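Local coordinates for protein 7,8-dihydro-6-hydroxymethylpterin pyrophosphokinase-dihydropteroate synthase (Plasmodium falciparum, PDB 6JWS) that probably catalyses two successive steps of folate biosynthesis, pyrophosphorylation of 6-hydroxymethyl-7,8-dihydropterin by ATP and its condensation with 4-aminobenzoate to 7,8-dihydropteroate, at residues S122-C136 with F213-K225. The protein carries 1 engineered substitution. Residues are numbered along the deposited sequence; the frame is centred on the assembly and turned at random.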
loop_
_atom_site.group_PDB
_atom_site.type_symbol
_atom_site.label_atom_id
_atom_site.label_comp_id
_atom_site.label_asym_id
_atom_site.label_seq_id
_atom_site.Cartn_x
_atom_site.Cartn_y
_atom_site.Cartn_z
ATOM N N SER B 122 50.424 2.750 25.289
ATOM C CA SER B 122 50.186 4.156 25.000
ATOM C C SER B 122 51.417 4.979 25.371
ATOM O O SER B 122 51.999 4.776 26.435
ATOM C CB SER B 122 48.965 4.652 25.727
ATOM O OG SER B 122 48.719 6.020 25.416
ATOM N N ILE B 123 51.815 5.909 24.494
ATOM C CA ILE B 123 52.911 6.784 24.867
ATOM C C ILE B 123 52.383 7.842 25.832
ATOM O O ILE B 123 53.092 8.215 26.759
ATOM C CB ILE B 123 53.689 7.379 23.674
ATOM C CG1 ILE B 123 53.012 8.619 23.095
ATOM C CG2 ILE B 123 53.989 6.333 22.606
ATOM C CD1 ILE B 123 53.980 9.705 22.701
ATOM N N LEU B 124 51.140 8.303 25.630
ATOM C CA LEU B 124 50.519 9.190 26.602
ATOM C C LEU B 124 50.144 8.377 27.838
ATOM O O LEU B 124 50.024 7.154 27.773
ATOM C CB LEU B 124 49.291 9.874 25.995
ATOM C CG LEU B 124 49.569 10.927 24.921
ATOM C CD1 LEU B 124 48.300 11.696 24.575
ATOM C CD2 LEU B 124 50.662 11.889 25.360
ATOM N N LYS B 125 49.989 9.069 28.971
ATOM C CA LYS B 125 49.685 8.396 30.224
ATOM C C LYS B 125 48.206 8.020 30.242
ATOM O O LYS B 125 47.355 8.844 29.914
ATOM C CB LYS B 125 50.060 9.289 31.414
ATOM C CG LYS B 125 51.485 9.133 31.937
ATOM C CD LYS B 125 52.018 10.344 32.704
ATOM C CE LYS B 125 51.089 10.905 33.765
ATOM N NZ LYS B 125 50.662 9.884 34.755
ATOM N N GLU B 126 47.921 6.774 30.639
ATOM C CA GLU B 126 46.557 6.271 30.726
ATOM C C GLU B 126 46.000 6.420 32.142
ATOM O O GLU B 126 46.746 6.380 33.118
ATOM C CB GLU B 126 46.506 4.802 30.300
ATOM C CG GLU B 126 46.640 4.598 28.796
ATOM C CD GLU B 126 46.311 3.194 28.319
ATOM O OE1 GLU B 126 47.115 2.272 28.585
ATOM O OE2 GLU B 126 45.238 3.018 27.702
ATOM N N VAL B 127 44.673 6.587 32.229
ATOM C CA VAL B 127 43.911 6.511 33.470
ATOM C C VAL B 127 43.236 5.139 33.545
ATOM O O VAL B 127 43.138 4.433 32.542
ATOM C CB VAL B 127 42.912 7.687 33.619
ATOM C CG1 VAL B 127 43.616 9.010 33.901
ATOM C CG2 VAL B 127 41.981 7.846 32.417
ATOM N N ASN B 128 42.808 4.741 34.750
ATOM C CA ASN B 128 42.055 3.507 34.937
ATOM C C ASN B 128 40.586 3.767 34.607
ATOM O O ASN B 128 40.167 4.917 34.468
ATOM C CB ASN B 128 42.232 2.919 36.344
ATOM C CG ASN B 128 41.915 3.900 37.460
ATOM O OD1 ASN B 128 40.811 4.443 37.547
ATOM N ND2 ASN B 128 42.887 4.134 38.328
ATOM N N VAL B 129 39.806 2.683 34.528
ATOM C CA VAL B 129 38.407 2.758 34.138
ATOM C C VAL B 129 37.634 3.683 35.081
ATOM O O VAL B 129 37.014 4.641 34.616
ATOM C CB VAL B 129 37.751 1.368 34.024
ATOM C CG1 VAL B 129 36.306 1.481 33.554
ATOM C CG2 VAL B 129 38.535 0.441 33.104
ATOM N N GLU B 130 37.676 3.399 36.394
ATOM C CA GLU B 130 36.879 4.149 37.359
ATOM C C GLU B 130 37.186 5.646 37.301
ATOM O O GLU B 130 36.262 6.459 37.295
ATOM C CB GLU B 130 36.949 3.564 38.776
ATOM C CG GLU B 130 35.988 4.228 39.768
ATOM C CD GLU B 130 34.485 4.292 39.471
ATOM O OE1 GLU B 130 34.088 4.323 38.275
ATOM O OE2 GLU B 130 33.693 4.334 40.448
ATOM N N ASN B 131 38.478 6.003 37.238
ATOM C CA ASN B 131 38.882 7.402 37.191
ATOM C C ASN B 131 38.368 8.053 35.908
ATOM O O ASN B 131 37.921 9.202 35.930
ATOM C CB ASN B 131 40.394 7.586 37.350
ATOM C CG ASN B 131 40.840 7.708 38.795
ATOM O OD1 ASN B 131 41.010 8.816 39.296
ATOM N ND2 ASN B 131 41.029 6.585 39.471
ATOM N N TYR B 132 38.423 7.294 34.802
ATOM C CA TYR B 132 37.917 7.751 33.518
ATOM C C TYR B 132 36.435 8.113 33.630
ATOM O O TYR B 132 36.033 9.214 33.247
ATOM C CB TYR B 132 38.179 6.716 32.420
ATOM C CG TYR B 132 37.467 7.035 31.131
ATOM C CD1 TYR B 132 37.994 7.955 30.235
ATOM C CD2 TYR B 132 36.239 6.454 30.833
ATOM C CE1 TYR B 132 37.323 8.279 29.067
ATOM C CE2 TYR B 132 35.556 6.770 29.669
ATOM C CZ TYR B 132 36.106 7.677 28.781
ATOM O OH TYR B 132 35.442 7.994 27.637
ATOM N N LEU B 133 35.634 7.192 34.181
ATOM C CA LEU B 133 34.185 7.360 34.216
ATOM C C LEU B 133 33.792 8.565 35.071
ATOM O O LEU B 133 32.867 9.295 34.704
ATOM C CB LEU B 133 33.511 6.072 34.697
ATOM C CG LEU B 133 33.670 4.872 33.761
ATOM C CD1 LEU B 133 33.369 3.568 34.485
ATOM C CD2 LEU B 133 32.789 5.020 32.521
ATOM N N LEU B 134 34.533 8.801 36.168
ATOM C CA LEU B 134 34.284 9.950 37.037
ATOM C C LEU B 134 34.608 11.257 36.311
ATOM O O LEU B 134 33.823 12.204 36.364
ATOM C CB LEU B 134 35.066 9.799 38.349
ATOM C CG LEU B 134 34.666 8.606 39.226
ATOM C CD1 LEU B 134 35.762 8.260 40.226
ATOM C CD2 LEU B 134 33.329 8.842 39.934
ATOM N N GLU B 135 35.743 11.302 35.601
ATOM C CA GLU B 135 36.125 12.521 34.894
ATOM C C GLU B 135 35.102 12.851 33.800
ATOM O O GLU B 135 34.677 14.002 33.674
ATOM C CB GLU B 135 37.547 12.433 34.331
ATOM C CG GLU B 135 38.616 12.135 35.367
ATOM C CD GLU B 135 39.097 13.299 36.221
ATOM O OE1 GLU B 135 38.588 14.426 36.048
ATOM O OE2 GLU B 135 40.000 13.076 37.056
ATOM N N CYS B 136 34.673 11.835 33.033
ATOM C CA CYS B 136 33.679 12.051 31.985
ATOM C C CYS B 136 32.354 12.506 32.602
ATOM O O CYS B 136 31.716 13.445 32.107
ATOM C CB CYS B 136 33.494 10.826 31.083
ATOM S SG CYS B 136 35.003 10.287 30.224
ATOM N N PHE B 213 37.806 7.247 19.476
ATOM C CA PHE B 213 38.630 6.167 19.969
ATOM C C PHE B 213 40.010 6.309 19.352
ATOM O O PHE B 213 40.161 6.893 18.282
ATOM C CB PHE B 213 38.047 4.807 19.583
ATOM C CG PHE B 213 36.737 4.446 20.235
ATOM C CD1 PHE B 213 36.676 4.135 21.588
ATOM C CD2 PHE B 213 35.562 4.390 19.487
ATOM C CE1 PHE B 213 35.467 3.782 22.181
ATOM C CE2 PHE B 213 34.359 4.035 20.080
ATOM C CZ PHE B 213 34.310 3.733 21.428
ATOM N N PHE B 214 41.003 5.762 20.046
ATOM C CA PHE B 214 42.364 5.704 19.538
ATOM C C PHE B 214 42.996 4.443 20.114
ATOM O O PHE B 214 43.294 4.375 21.308
ATOM C CB PHE B 214 43.128 6.979 19.910
ATOM C CG PHE B 214 44.404 7.196 19.137
ATOM C CD1 PHE B 214 45.472 6.321 19.259
ATOM C CD2 PHE B 214 44.540 8.293 18.303
ATOM C CE1 PHE B 214 46.639 6.525 18.538
ATOM C CE2 PHE B 214 45.711 8.499 17.591
ATOM C CZ PHE B 214 46.759 7.618 17.717
ATOM N N ASN B 215 43.145 3.433 19.262
ATOM C CA ASN B 215 43.521 2.119 19.737
ATOM C C ASN B 215 42.611 1.773 20.912
ATOM O O ASN B 215 41.454 2.212 20.943
ATOM C CB ASN B 215 45.031 2.028 19.977
ATOM C CG ASN B 215 45.819 2.220 18.694
ATOM O OD1 ASN B 215 45.304 1.983 17.596
ATOM N ND2 ASN B 215 47.060 2.671 18.814
ATOM N N ASP B 216 43.157 1.013 21.871
ATOM C CA ASP B 216 42.418 0.581 23.046
ATOM C C ASP B 216 42.735 1.485 24.239
ATOM O O ASP B 216 42.519 1.091 25.380
ATOM C CB ASP B 216 42.752 -0.873 23.374
ATOM C CG ASP B 216 44.228 -1.071 23.688
ATOM O OD1 ASP B 216 45.003 -0.095 23.555
ATOM O OD2 ASP B 216 44.594 -2.192 24.078
ATOM N N PHE B 217 43.233 2.699 23.976
ATOM C CA PHE B 217 43.705 3.578 25.039
ATOM C C PHE B 217 42.536 4.111 25.869
ATOM O O PHE B 217 41.448 4.368 25.348
ATOM C CB PHE B 217 44.478 4.782 24.482
ATOM C CG PHE B 217 45.734 4.475 23.700
ATOM C CD1 PHE B 217 46.302 3.211 23.712
ATOM C CD2 PHE B 217 46.366 5.473 22.973
ATOM C CE1 PHE B 217 47.441 2.933 22.972
ATOM C CE2 PHE B 217 47.510 5.196 22.236
ATOM C CZ PHE B 217 48.045 3.927 22.240
ATOM N N THR B 218 42.806 4.313 27.163
ATOM C CA THR B 218 41.919 5.015 28.074
ATOM C C THR B 218 42.694 6.187 28.671
ATOM O O THR B 218 43.571 5.986 29.507
ATOM C CB THR B 218 41.466 4.083 29.204
ATOM O OG1 THR B 218 40.985 2.850 28.672
ATOM C CG2 THR B 218 40.415 4.709 30.096
ATOM N N ILE B 219 42.348 7.405 28.244
ATOM C CA ILE B 219 43.102 8.603 28.575
ATOM C C ILE B 219 42.139 9.686 29.060
ATOM O O ILE B 219 41.060 9.845 28.494
ATOM C CB ILE B 219 43.885 9.078 27.333
ATOM C CG1 ILE B 219 45.069 8.155 27.040
ATOM C CG2 ILE B 219 44.303 10.538 27.452
ATOM C CD1 ILE B 219 45.427 8.076 25.580
ATOM N N PHE B 220 42.547 10.416 30.115
ATOM C CA PHE B 220 41.934 11.683 30.487
ATOM C C PHE B 220 43.023 12.623 31.002
ATOM O O PHE B 220 43.581 12.396 32.071
ATOM C CB PHE B 220 40.785 11.498 31.491
ATOM C CG PHE B 220 39.784 12.632 31.509
ATOM C CD1 PHE B 220 40.037 13.804 32.208
ATOM C CD2 PHE B 220 38.589 12.541 30.800
ATOM C CE1 PHE B 220 39.122 14.852 32.200
ATOM C CE2 PHE B 220 37.675 13.585 30.790
ATOM C CZ PHE B 220 37.940 14.742 31.493
ATOM N N MET B 221 43.320 13.672 30.224
ATOM C CA MET B 221 44.383 14.607 30.553
ATOM C C MET B 221 43.749 15.958 30.864
ATOM O O MET B 221 43.200 16.592 29.966
ATOM C CB MET B 221 45.365 14.752 29.385
ATOM C CG MET B 221 46.334 13.585 29.259
ATOM S SD MET B 221 47.485 13.712 27.843
ATOM C CE MET B 221 48.188 15.344 28.088
ATOM N N LYS B 222 43.859 16.387 32.131
ATOM C CA LYS B 222 42.927 17.335 32.728
ATOM C C LYS B 222 43.247 18.780 32.353
ATOM O O LYS B 222 42.329 19.583 32.178
ATOM C CB LYS B 222 42.832 17.145 34.245
ATOM C CG LYS B 222 41.765 16.159 34.710
ATOM C CD LYS B 222 41.729 15.948 36.212
ATOM C CE LYS B 222 42.887 15.112 36.720
ATOM N NZ LYS B 222 42.645 14.607 38.092
ATOM N N ASN B 223 44.535 19.123 32.261
ATOM C CA ASN B 223 44.889 20.490 31.911
ATOM C C ASN B 223 46.074 20.507 30.954
ATOM O O ASN B 223 47.122 19.921 31.228
ATOM C CB ASN B 223 45.045 21.416 33.122
ATOM C CG ASN B 223 43.935 22.447 33.215
ATOM O OD1 ASN B 223 43.935 23.286 34.110
ATOM N ND2 ASN B 223 42.986 22.400 32.290
ATOM N N ILE B 224 45.863 21.202 29.832
ATOM C CA ILE B 224 46.758 21.180 28.692
ATOM C C ILE B 224 46.933 22.614 28.200
ATOM O O ILE B 224 45.970 23.269 27.788
ATOM C CB ILE B 224 46.246 20.220 27.591
ATOM C CG1 ILE B 224 46.179 18.768 28.084
ATOM C CG2 ILE B 224 47.084 20.342 26.323
ATOM C CD1 ILE B 224 45.522 17.799 27.119
ATOM N N LYS B 225 48.183 23.081 28.294
ATOM C CA LYS B 225 48.615 24.360 27.759
ATOM C C LYS B 225 49.847 24.098 26.898
ATOM O O LYS B 225 50.954 23.943 27.412
ATOM C CB LYS B 225 48.884 25.349 28.901
ATOM C CG LYS B 225 49.514 26.682 28.503
ATOM C CD LYS B 225 48.521 27.786 28.172
ATOM C CE LYS B 225 49.187 29.132 27.972
ATOM N NZ LYS B 225 48.231 30.252 28.136
HETATM O O HOH W 1 45.366 9.447 31.429
#
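Strand 219-221 of the pyrophosphokinase (HPPK) domain, with the beta turn leading into it, is flanked by the loop 122-128 and the start of helix 129-148, and two hydrogen bonds join the segments at Thr-218. Its amide N donates to OE2 of Glu-126 at 2.8 Å, a fairly straight bond (162° at the hydrogen) that uses the carboxylate lone pair facing away from the other oxygen. Its carbonyl O accepts from Val-127 N at 3.0 Å, the donor approaching from somewhat out of the carbonyl plane. Both polar backbone atoms of Thr-218 are thus gripped from the same loop, and water 1 adds a bridge between Lys-125 O and Phe-220 N. At the type II' turn 214-217, Ser-122 lies over one face of the Phe-217 ring, CB 3.5 Å from the centroid and nearly on the normal.

Strand 219-221 pairs antiparallel with strand 316-318, which belongs to the ATP pocket. Glu-135 CB, from the helix, sits over one face of the Phe-220 ring, 3.4 Å from the centroid and almost on its normal, a CH-pi contact; Phe-315 and Ser-317 of the pocket also touch this ring, whose side chain comes about 7 Å from the bound ATP. With chi2 at -80° the Glu-135 chain bends, bringing its carboxylate to within 19° of parallel to the ring and across the Lys-222 chain, met at about a right angle; OE2 and NZ, 3.2 Å apart, form a salt bridge whose hydrogen bond is weak. One turn earlier on the helix, Tyr-132 CB packs on Thr-218 CG2 at 3.8 Å, while its phenol OH is hydrogen-bonded to Pro-319 O. Toward the other end of the loop, the Leu-124 and Met-221 side chains cross roughly perpendicularly, CD1 of Leu-124 3.9 Å from SD of Met-221, and both also touch Leu-178 of helix 177-190.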